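Local coordinates for putative 2OG-Fe(II) oxygenase family protein (Caulobacter crescentus CB15, PDB 3OOX), which probably acts as an iron(II)- and 2-oxoglutarate-dependent oxygenase that may form ethene from 2-oxoglutarate and oxidise L-arginine, at residues V10-Y15 with D139-K144; K17-F22 with L155-F160; A28-Y33 with E147-Y152. All coordinates share one frame; numbering follows the deposited sequence.

In the fold
From the N terminus, the chain passes an edge strand and two consecutive helices, 13-17 and 19-33, each meeting the later part of helix 127-152 or the loop after it. Interaction 1 closes a loop of over 120 residues by joining 10-15 to 139-144. Interaction 2 brings 17-22 to 155-160, and interaction 3, joining 28-33 to 147-152, nests inside that second loop; interaction 1 crosses both. Glu147 links the three contacts: it forms a salt bridge with Arg157 and a probable hydrogen bond with Tyr15. Together they fasten the N-terminal helices and one edge of the eight-stranded sheet to the long helix, an example of remote segments assembling one compact flank.

Interaction 1. Residues V10-Y15 with D139-K144; sequences VSFSLY and DGMGGK. With EDO (1,2-ethanediol), chain E.
Phe12 meets Met141 in a Met-aromatic contact and Tyr15 packs on Lys144, both on helix 127-152, at the flank of the eight-stranded sheet in this cupin-clan oxygenase. Val10 and Ser11 form an edge strand of the sheet, paired with strand 35-39. Where the strand gives way to helix 13-17, Ser11 OG takes a capping bond from Ser13 N at 3.0 Å. Phe12 has CG anti to the backbone N (chi1 -176°), which sets the ring against Met141. That residue, a selenomethionine here, bends at chi2 and chi3 to lay its methyl CE over the middle of one ring face, 3.6 Å from the centroid and 6° off the normal. The selenium sits obliquely, with SE 3.5 Å from Phe12 CE1. An alanine in place of Phe12 is likely to leave the Met141 methyl without the aromatic face it rests on and a gap beside it. Three residues on, Tyr15 offers a ring face to the aliphatic chain of Lys144, Tyr15 CE1 lying 3.7 Å from Lys144 CB, while its hydroxyl hydrogen-bonds Glu147. Beyond CG the lysine runs extended past both aromatics to a 1,2-ethanediol, probably from the crystallisation liquor, which Asp42 also binds. Lys144 NZ donates to both diol oxygens, 3.0 Å from O1 and 3.0 Å from O2, and that same O2 lies in the plane of the Phe12 ring at its edge.

Interaction 2. Residues K17-F22 with L155-F160; sequences KDFTRF and LERDFF. With EDO (1,2-ethanediol), chain J.
A cation-pi stack between Phe19 and Arg157 joins the first turn of helix 19-33 to the loop between helices 127-152 and 161-164, at the surface of the protein. The guanidinium lies flat on the ring, the planes 1° apart and Arg157 CZ 3.6 Å from the centroid of Phe19, 9° off the normal. The overlap extends across the whole face: Arg157 NH1 sits 3.5 Å from Phe19 CG, near the root of the ring, while Arg157 NE lies 3.5 Å from Phe19 CZ at its far end. The two side chains approach from opposite directions. Arg157 reaches across with its chain extended from CG to NE, and Phe19 has CG anti to the backbone N (chi1 179°), which sets the ring face against the guanidinium.

Asp18 is the N-cap of helix 19-33, its OD1 accepting a weak bond from Arg21 N, and a type I turn from Glu156 to Phe159 presents Arg157. Beside that turn a 1,2-ethanediol, probably from the crystallisation liquor, donates through O1 to Asp158 OD1 at 2.7 Å and through O2 to Asp158 O. The arginine is also held from the long helix, because its NE forms a salt bridge with Glu147, and Thr151 of that helix touches both Phe19 and Arg157.

The chemistry thus divides the guanidinium between two kinds of partner: a face rests on aromatic pi electrons while the N-H directions lying in its plane remain usable, so the stack and the salt bridge to Glu147 can probably coexist without competing.

Interaction 3. Residues A28-Y33 with E147-Y152; sequences ASFERY and EAIATY
Tyr152 lays one face of its ring over the backbone at Ala28, with Tyr152 CE1 3.5 Å from Ala28 N, and so starts a steep helix-helix crossing. Segments 28-33 and 147-152 are the closing turns of helices 19-33 and 127-152; the axes of these short segments cross at -79° and pass 11.0 Å apart, a separation bridged by large side chains. On the buried side Phe30 meets Ile149 at about a right angle. The isoleucine works through its CG1-CD1 branch, Ile149 CD1 standing 3.7 Å from Phe30 CE2 and oblique to the ring. Phe30 also touches Ile229 and Ile231 of strand 227-231, so this part of the crossing continues into the sheet of the cupin-clan core.

The outer side is polar. Glu31 has CG anti to the backbone N (chi1 -171°) and an extended chain beyond it, which carries the carboxylate across to the rim of the tyrosine ring. There the two flat groups stand steeply to each other, their planes 73° apart. The hydrogen bond from Tyr152 OH to Glu31 OE1 measures a very short and so doubtful 2.4 Å, with OE1 placed at the edge of the phenol ring, in its plane.

Interaction 1. Residues V10-Y15 with D139-K144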
loop_
_atom_site.group_PDB
_atom_site.type_symbol
_atom_site.label_atom_id
_atom_site.label_comp_id
_atom_site.label_asym_id
_atom_site.label_seq_id
_atom_site.Cartn_x
_atom_site.Cartn_y
_atom_site.Cartn_z
ATOM N N VAL A 10 11.332 5.238 12.694
ATOM C CA VAL A 10 11.383 6.684 12.922
ATOM C C VAL A 10 10.071 7.041 13.614
ATOM O O VAL A 10 9.009 6.717 13.134
ATOM C CB VAL A 10 11.523 7.465 11.607
ATOM C CG1 VAL A 10 11.511 9.021 11.833
ATOM C CG2 VAL A 10 12.798 7.049 10.846
ATOM N N SER A 11 10.142 7.685 14.786
ATOM C CA SER A 11 8.940 7.987 15.536
ATOM C C SER A 11 8.133 9.125 14.906
ATOM O O SER A 11 8.665 10.204 14.675
ATOM C CB SER A 11 9.271 8.370 16.988
ATOM O OG SER A 11 8.073 8.699 17.662
ATOM N N PHE A 12 6.849 8.861 14.711
ATOM C CA PHE A 12 5.906 9.879 14.288
ATOM C C PHE A 12 5.842 11.045 15.298
ATOM O O PHE A 12 5.408 12.123 14.936
ATOM C CB PHE A 12 4.525 9.274 14.028
ATOM C CG PHE A 12 3.534 10.262 13.500
ATOM C CD1 PHE A 12 3.687 10.806 12.230
ATOM C CD2 PHE A 12 2.485 10.686 14.271
ATOM C CE1 PHE A 12 2.782 11.746 11.741
ATOM C CE2 PHE A 12 1.591 11.645 13.793
ATOM C CZ PHE A 12 1.738 12.156 12.539
ATOM N N SER A 13 6.283 10.853 16.538
ATOM C CA SER A 13 6.286 11.966 17.501
ATOM C C SER A 13 7.151 13.133 16.980
ATOM O O SER A 13 6.923 14.303 17.338
ATOM C CB SER A 13 6.764 11.465 18.872
ATOM O OG SER A 13 8.133 11.129 18.827
ATOM N N LEU A 14 8.123 12.830 16.116
ATOM C CA LEU A 14 8.984 13.834 15.537
ATOM C C LEU A 14 8.278 14.721 14.513
ATOM O O LEU A 14 8.770 15.801 14.209
ATOM C CB LEU A 14 10.239 13.215 14.903
ATOM C CG LEU A 14 11.153 12.466 15.882
ATOM C CD1 LEU A 14 12.262 11.769 15.090
ATOM C CD2 LEU A 14 11.765 13.316 17.018
ATOM N N TYR A 15 7.155 14.267 13.951
ATOM C CA TYR A 15 6.426 15.064 12.967
ATOM C C TYR A 15 6.086 16.448 13.543
ATOM O O TYR A 15 6.319 17.447 12.875
ATOM C CB TYR A 15 5.179 14.303 12.503
ATOM C CG TYR A 15 4.254 15.094 11.593
ATOM C CD1 TYR A 15 4.416 15.076 10.217
ATOM C CD2 TYR A 15 3.204 15.834 12.121
ATOM C CE1 TYR A 15 3.538 15.815 9.380
ATOM C CE2 TYR A 15 2.330 16.537 11.312
ATOM C CZ TYR A 15 2.497 16.535 9.954
ATOM O OH TYR A 15 1.616 17.288 9.168
ATOM N N ASP A 139 -5.136 7.318 4.486
ATOM C CA ASP A 139 -4.945 8.347 3.445
ATOM C C ASP A 139 -4.381 9.613 4.099
ATOM O O ASP A 139 -3.470 10.256 3.554
ATOM C CB ASP A 139 -6.260 8.669 2.705
ATOM C CG ASP A 139 -6.035 9.389 1.405
ATOM O OD1 ASP A 139 -5.094 9.033 0.665
ATOM O OD2 ASP A 139 -6.827 10.317 1.096
ATOM N N GLY A 140 -4.925 9.945 5.268
ATOM C CA GLY A 140 -4.401 11.124 6.014
ATOM C C GLY A 140 -2.961 10.999 6.482
ATOM O O GLY A 140 -2.157 11.931 6.361
HETATM N N MSE A 141 -2.632 9.839 7.028
HETATM C CA MSE A 141 -1.267 9.586 7.470
HETATM C C MSE A 141 -0.320 9.600 6.276
HETATM O O MSE A 141 0.790 10.124 6.325
HETATM C CB MSE A 141 -1.159 8.293 8.283
HETATM C CG MSE A 141 0.248 7.995 8.646
HETATM SE SE MSE A 141 1.097 9.400 9.696
HETATM C CE MSE A 141 0.379 8.829 11.418
ATOM N N GLY A 142 -0.778 9.037 5.149
ATOM C CA GLY A 142 -0.007 9.095 3.912
ATOM C C GLY A 142 0.327 10.517 3.481
ATOM O O GLY A 142 1.441 10.803 3.052
ATOM N N GLY A 143 -0.639 11.405 3.658
ATOM C CA GLY A 143 -0.401 12.834 3.395
ATOM C C GLY A 143 0.715 13.403 4.259
ATOM O O GLY A 143 1.526 14.182 3.779
ATOM N N LYS A 144 0.738 13.046 5.546
ATOM C CA LYS A 144 1.761 13.524 6.468
ATOM C C LYS A 144 3.144 12.969 6.113
ATOM O O LYS A 144 4.151 13.665 6.169
ATOM C CB LYS A 144 1.340 13.215 7.913
ATOM C CG LYS A 144 0.066 13.964 8.323
ATOM C CD LYS A 144 -0.534 13.606 9.679
ATOM C CE LYS A 144 -2.012 14.056 9.729
ATOM N NZ LYS A 144 -2.637 13.655 11.003
HETATM C C1 EDO E . -0.878 16.150 12.910
HETATM O O1 EDO E . -2.262 16.250 12.557
HETATM C C2 EDO E . -0.703 15.115 14.014
HETATM O O2 EDO E . -1.067 13.813 13.510
#

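Interaction 2. Residues K17-F22 with L155-F160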
loop_
_atom_site.group_PDB
_atom_site.type_symbol
_atom_site.label_atom_id
_atom_site.label_comp_id
_atom_site.label_asym_id
_atom_site.label_seq_id
_atom_site.Cartn_x
_atom_site.Cartn_y
_atom_site.Cartn_z
ATOM N N LYS A 17 7.327 17.344 16.890
ATOM C CA LYS A 17 8.402 17.813 17.762
ATOM C C LYS A 17 9.627 18.345 17.027
ATOM O O LYS A 17 10.316 19.250 17.527
ATOM C CB LYS A 17 8.869 16.721 18.745
ATOM C CG LYS A 17 7.923 16.403 19.861
ATOM C CD LYS A 17 8.515 15.275 20.735
ATOM C CE LYS A 17 7.536 14.838 21.825
ATOM N NZ LYS A 17 7.933 13.536 22.476
ATOM N N ASP A 18 9.939 17.769 15.868
ATOM C CA ASP A 18 11.141 18.115 15.128
ATOM C C ASP A 18 10.975 17.650 13.687
ATOM O O ASP A 18 11.593 16.666 13.266
ATOM C CB ASP A 18 12.371 17.451 15.754
ATOM C CG ASP A 18 13.695 17.978 15.180
ATOM O OD1 ASP A 18 13.717 18.707 14.165
ATOM O OD2 ASP A 18 14.748 17.663 15.766
ATOM N N PHE A 19 10.150 18.375 12.937
ATOM C CA PHE A 19 9.766 17.945 11.616
ATOM C C PHE A 19 10.994 17.857 10.695
ATOM O O PHE A 19 11.096 16.952 9.865
ATOM C CB PHE A 19 8.712 18.876 11.024
ATOM C CG PHE A 19 8.291 18.496 9.657
ATOM C CD1 PHE A 19 7.358 17.494 9.458
ATOM C CD2 PHE A 19 8.873 19.092 8.560
ATOM C CE1 PHE A 19 6.962 17.132 8.161
ATOM C CE2 PHE A 19 8.480 18.735 7.274
ATOM C CZ PHE A 19 7.551 17.738 7.096
ATOM N N THR A 20 11.952 18.758 10.858
ATOM C CA THR A 20 13.162 18.711 10.031
ATOM C C THR A 20 13.898 17.376 10.178
ATOM O O THR A 20 14.321 16.776 9.180
ATOM C CB THR A 20 14.099 19.896 10.377
ATOM O OG1 THR A 20 13.427 21.104 10.007
ATOM C CG2 THR A 20 15.430 19.807 9.606
ATOM N N ARG A 21 14.049 16.899 11.404
ATOM C CA ARG A 21 14.638 15.588 11.627
ATOM C C ARG A 21 13.764 14.412 11.102
ATOM O O ARG A 21 14.287 13.440 10.528
ATOM C CB ARG A 21 14.926 15.429 13.116
ATOM C CG ARG A 21 15.331 14.041 13.544
ATOM C CD ARG A 21 15.644 14.031 15.015
ATOM N NE ARG A 21 15.790 12.657 15.491
ATOM C CZ ARG A 21 15.618 12.263 16.748
ATOM N NH1 ARG A 21 15.326 13.148 17.708
ATOM N NH2 ARG A 21 15.738 10.974 17.044
ATOM N N PHE A 22 12.449 14.508 11.319
ATOM C CA PHE A 22 11.491 13.537 10.813
ATOM C C PHE A 22 11.673 13.337 9.307
ATOM O O PHE A 22 11.836 12.210 8.834
ATOM C CB PHE A 22 10.061 14.004 11.134
ATOM C CG PHE A 22 8.971 13.021 10.731
ATOM C CD1 PHE A 22 8.873 11.768 11.345
ATOM C CD2 PHE A 22 8.031 13.369 9.776
ATOM C CE1 PHE A 22 7.877 10.897 10.999
ATOM C CE2 PHE A 22 7.041 12.483 9.429
ATOM C CZ PHE A 22 6.972 11.247 10.052
ATOM N N LEU A 155 11.440 20.336 -1.604
ATOM C CA LEU A 155 10.216 20.905 -2.137
ATOM C C LEU A 155 9.449 21.650 -1.036
ATOM O O LEU A 155 9.719 21.467 0.152
ATOM C CB LEU A 155 9.300 19.796 -2.722
ATOM C CG LEU A 155 9.898 18.846 -3.789
ATOM C CD1 LEU A 155 8.886 17.777 -4.150
ATOM C CD2 LEU A 155 10.364 19.566 -5.075
ATOM N N GLU A 156 8.464 22.445 -1.437
ATOM C CA GLU A 156 7.486 22.985 -0.493
ATOM C C GLU A 156 6.877 21.846 0.324
ATOM O O GLU A 156 6.571 20.785 -0.223
ATOM C CB GLU A 156 6.374 23.749 -1.214
ATOM C CG GLU A 156 6.850 25.029 -1.842
ATOM C CD GLU A 156 7.313 26.055 -0.828
ATOM O OE1 GLU A 156 6.559 26.312 0.137
ATOM O OE2 GLU A 156 8.429 26.602 -0.999
ATOM N N ARG A 157 6.711 22.057 1.627
ATOM C CA ARG A 157 6.187 20.999 2.507
ATOM C C ARG A 157 4.839 20.447 2.042
ATOM O O ARG A 157 4.559 19.268 2.223
ATOM C CB ARG A 157 6.093 21.498 3.956
ATOM C CG ARG A 157 5.569 20.469 4.930
ATOM C CD ARG A 157 5.700 20.957 6.370
ATOM N NE ARG A 157 4.939 20.123 7.273
ATOM C CZ ARG A 157 5.011 20.157 8.590
ATOM N NH1 ARG A 157 5.852 20.985 9.203
ATOM N NH2 ARG A 157 4.232 19.362 9.293
ATOM N N ASP A 158 3.990 21.316 1.505
ATOM C CA ASP A 158 2.672 20.935 1.004
ATOM C C ASP A 158 2.633 20.549 -0.477
ATOM O O ASP A 158 1.540 20.430 -1.035
ATOM C CB ASP A 158 1.622 22.016 1.279
ATOM C CG ASP A 158 1.855 23.295 0.500
ATOM O OD1 ASP A 158 2.932 23.447 -0.130
ATOM O OD2 ASP A 158 0.966 24.180 0.549
ATOM N N PHE A 159 3.794 20.291 -1.070
ATOM C CA PHE A 159 3.877 19.960 -2.510
ATOM C C PHE A 159 2.868 18.916 -2.957
ATOM O O PHE A 159 2.271 19.036 -4.046
ATOM C CB PHE A 159 5.291 19.501 -2.870
ATOM C CG PHE A 159 5.459 19.060 -4.288
ATOM C CD1 PHE A 159 5.207 17.729 -4.668
ATOM C CD2 PHE A 159 5.868 19.949 -5.264
ATOM C CE1 PHE A 159 5.365 17.333 -5.996
ATOM C CE2 PHE A 159 6.016 19.538 -6.577
ATOM C CZ PHE A 159 5.752 18.232 -6.935
ATOM N N PHE A 160 2.747 17.836 -2.185
ATOM C CA PHE A 160 1.943 16.712 -2.623
ATOM C C PHE A 160 0.461 16.930 -2.438
ATOM O O PHE A 160 -0.320 16.181 -2.991
ATOM C CB PHE A 160 2.391 15.419 -1.950
ATOM C CG PHE A 160 3.693 14.930 -2.459
ATOM C CD1 PHE A 160 3.787 14.385 -3.742
ATOM C CD2 PHE A 160 4.832 15.053 -1.674
ATOM C CE1 PHE A 160 4.983 13.968 -4.228
ATOM C CE2 PHE A 160 6.048 14.635 -2.160
ATOM C CZ PHE A 160 6.112 14.083 -3.447
HETATM C C1 EDO J . 2.205 23.813 -3.554
HETATM O O1 EDO J . 3.324 23.362 -2.795
HETATM C C2 EDO J . 1.144 22.727 -3.589
HETATM O O2 EDO J . 0.434 22.696 -2.342
#

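Interaction 3. Residues A28-Y33 with E147-Y152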
loop_
_atom_site.group_PDB
_atom_site.type_symbol
_atom_site.label_atom_id
_atom_site.label_comp_id
_atom_site.label_asym_id
_atom_site.label_seq_id
_atom_site.Cartn_x
_atom_site.Cartn_y
_atom_site.Cartn_z
ATOM N N ALA A 28 15.748 9.542 4.216
ATOM C CA ALA A 28 16.986 8.817 4.006
ATOM C C ALA A 28 16.676 7.324 3.890
ATOM O O ALA A 28 17.330 6.596 3.131
ATOM C CB ALA A 28 17.979 9.068 5.146
ATOM N N SER A 29 15.719 6.860 4.681
ATOM C CA SER A 29 15.347 5.462 4.649
ATOM C C SER A 29 14.697 5.097 3.289
ATOM O O SER A 29 15.057 4.109 2.651
ATOM C CB SER A 29 14.447 5.129 5.844
ATOM O OG SER A 29 14.180 3.747 5.920
ATOM N N PHE A 30 13.766 5.921 2.826
ATOM C CA PHE A 30 13.158 5.697 1.524
ATOM C C PHE A 30 14.206 5.689 0.417
ATOM O O PHE A 30 14.149 4.860 -0.487
ATOM C CB PHE A 30 12.141 6.786 1.228
ATOM C CG PHE A 30 10.856 6.688 2.030
ATOM C CD1 PHE A 30 10.104 5.520 2.061
ATOM C CD2 PHE A 30 10.354 7.790 2.685
ATOM C CE1 PHE A 30 8.916 5.458 2.771
ATOM C CE2 PHE A 30 9.160 7.750 3.351
ATOM C CZ PHE A 30 8.448 6.567 3.438
ATOM N N GLU A 31 15.136 6.630 0.464
ATOM C CA GLU A 31 16.130 6.731 -0.596
ATOM C C GLU A 31 17.047 5.490 -0.621
ATOM O O GLU A 31 17.446 5.031 -1.696
ATOM C CB GLU A 31 16.950 8.020 -0.496
ATOM C CG GLU A 31 17.829 8.209 -1.725
ATOM C CD GLU A 31 18.608 9.518 -1.759
ATOM O OE1 GLU A 31 18.323 10.434 -0.962
ATOM O OE2 GLU A 31 19.507 9.633 -2.629
ATOM N N ARG A 32 17.368 4.953 0.552
ATOM C CA ARG A 32 18.275 3.803 0.665
ATOM C C ARG A 32 17.588 2.491 0.274
ATOM O O ARG A 32 18.168 1.675 -0.445
ATOM C CB ARG A 32 18.819 3.714 2.099
ATOM C CG ARG A 32 19.680 2.493 2.434
ATOM C CD ARG A 32 20.938 2.390 1.640
ATOM N NE ARG A 32 21.591 1.119 1.974
ATOM C CZ ARG A 32 21.324 -0.054 1.388
ATOM N NH1 ARG A 32 20.416 -0.155 0.396
ATOM N NH2 ARG A 32 21.961 -1.143 1.809
ATOM N N TYR A 33 16.373 2.295 0.778
ATOM C CA TYR A 33 15.717 0.978 0.755
ATOM C C TYR A 33 14.396 0.950 -0.029
ATOM O O TYR A 33 13.885 -0.137 -0.299
ATOM C CB TYR A 33 15.402 0.504 2.168
ATOM C CG TYR A 33 16.618 0.226 3.031
ATOM C CD1 TYR A 33 17.478 -0.813 2.712
ATOM C CD2 TYR A 33 16.892 0.994 4.168
ATOM C CE1 TYR A 33 18.608 -1.079 3.491
ATOM C CE2 TYR A 33 18.018 0.726 4.958
ATOM C CZ TYR A 33 18.855 -0.303 4.604
ATOM O OH TYR A 33 19.978 -0.574 5.385
ATOM N N GLU A 147 4.367 14.869 3.205
ATOM C CA GLU A 147 4.997 16.146 3.633
ATOM C C GLU A 147 6.485 15.986 3.946
ATOM O O GLU A 147 7.289 16.835 3.587
ATOM C CB GLU A 147 4.291 16.721 4.841
ATOM C CG GLU A 147 2.883 17.229 4.631
ATOM C CD GLU A 147 2.272 17.682 5.951
ATOM O OE1 GLU A 147 2.624 18.790 6.428
ATOM O OE2 GLU A 147 1.465 16.938 6.532
ATOM N N ALA A 148 6.817 14.919 4.670
ATOM C CA ALA A 148 8.185 14.623 5.008
ATOM C C ALA A 148 8.990 14.342 3.739
ATOM O O ALA A 148 10.107 14.846 3.567
ATOM C CB ALA A 148 8.242 13.483 5.964
ATOM N N ILE A 149 8.426 13.545 2.838
ATOM C CA ILE A 149 9.083 13.260 1.556
ATOM C C ILE A 149 9.348 14.550 0.751
ATOM O O ILE A 149 10.444 14.747 0.213
ATOM C CB ILE A 149 8.282 12.216 0.736
ATOM C CG1 ILE A 149 8.346 10.850 1.449
ATOM C CG2 ILE A 149 8.818 12.134 -0.671
ATOM C CD1 ILE A 149 7.382 9.832 0.844
ATOM N N ALA A 150 8.351 15.415 0.680
ATOM C CA ALA A 150 8.485 16.728 -0.003
ATOM C C ALA A 150 9.639 17.566 0.579
ATOM O O ALA A 150 10.518 18.029 -0.153
ATOM C CB ALA A 150 7.160 17.473 0.063
ATOM N N THR A 151 9.681 17.671 1.902
ATOM C CA THR A 151 10.761 18.414 2.560
ATOM C C THR A 151 12.128 17.755 2.299
ATOM O O THR A 151 13.125 18.436 2.046
ATOM C CB THR A 151 10.437 18.560 4.048
ATOM O OG1 THR A 151 9.274 19.393 4.171
ATOM C CG2 THR A 151 11.604 19.151 4.823
ATOM N N TYR A 152 12.184 16.428 2.325
ATOM C CA TYR A 152 13.427 15.712 2.055
ATOM C C TYR A 152 13.949 16.018 0.656
ATOM O O TYR A 152 15.181 16.205 0.451
ATOM C CB TYR A 152 13.225 14.210 2.235
ATOM C CG TYR A 152 14.462 13.393 1.978
ATOM C CD1 TYR A 152 15.504 13.351 2.906
ATOM C CD2 TYR A 152 14.594 12.662 0.788
ATOM C CE1 TYR A 152 16.633 12.595 2.673
ATOM C CE2 TYR A 152 15.704 11.893 0.562
ATOM C CZ TYR A 152 16.737 11.874 1.509
ATOM O OH TYR A 152 17.868 11.124 1.284
#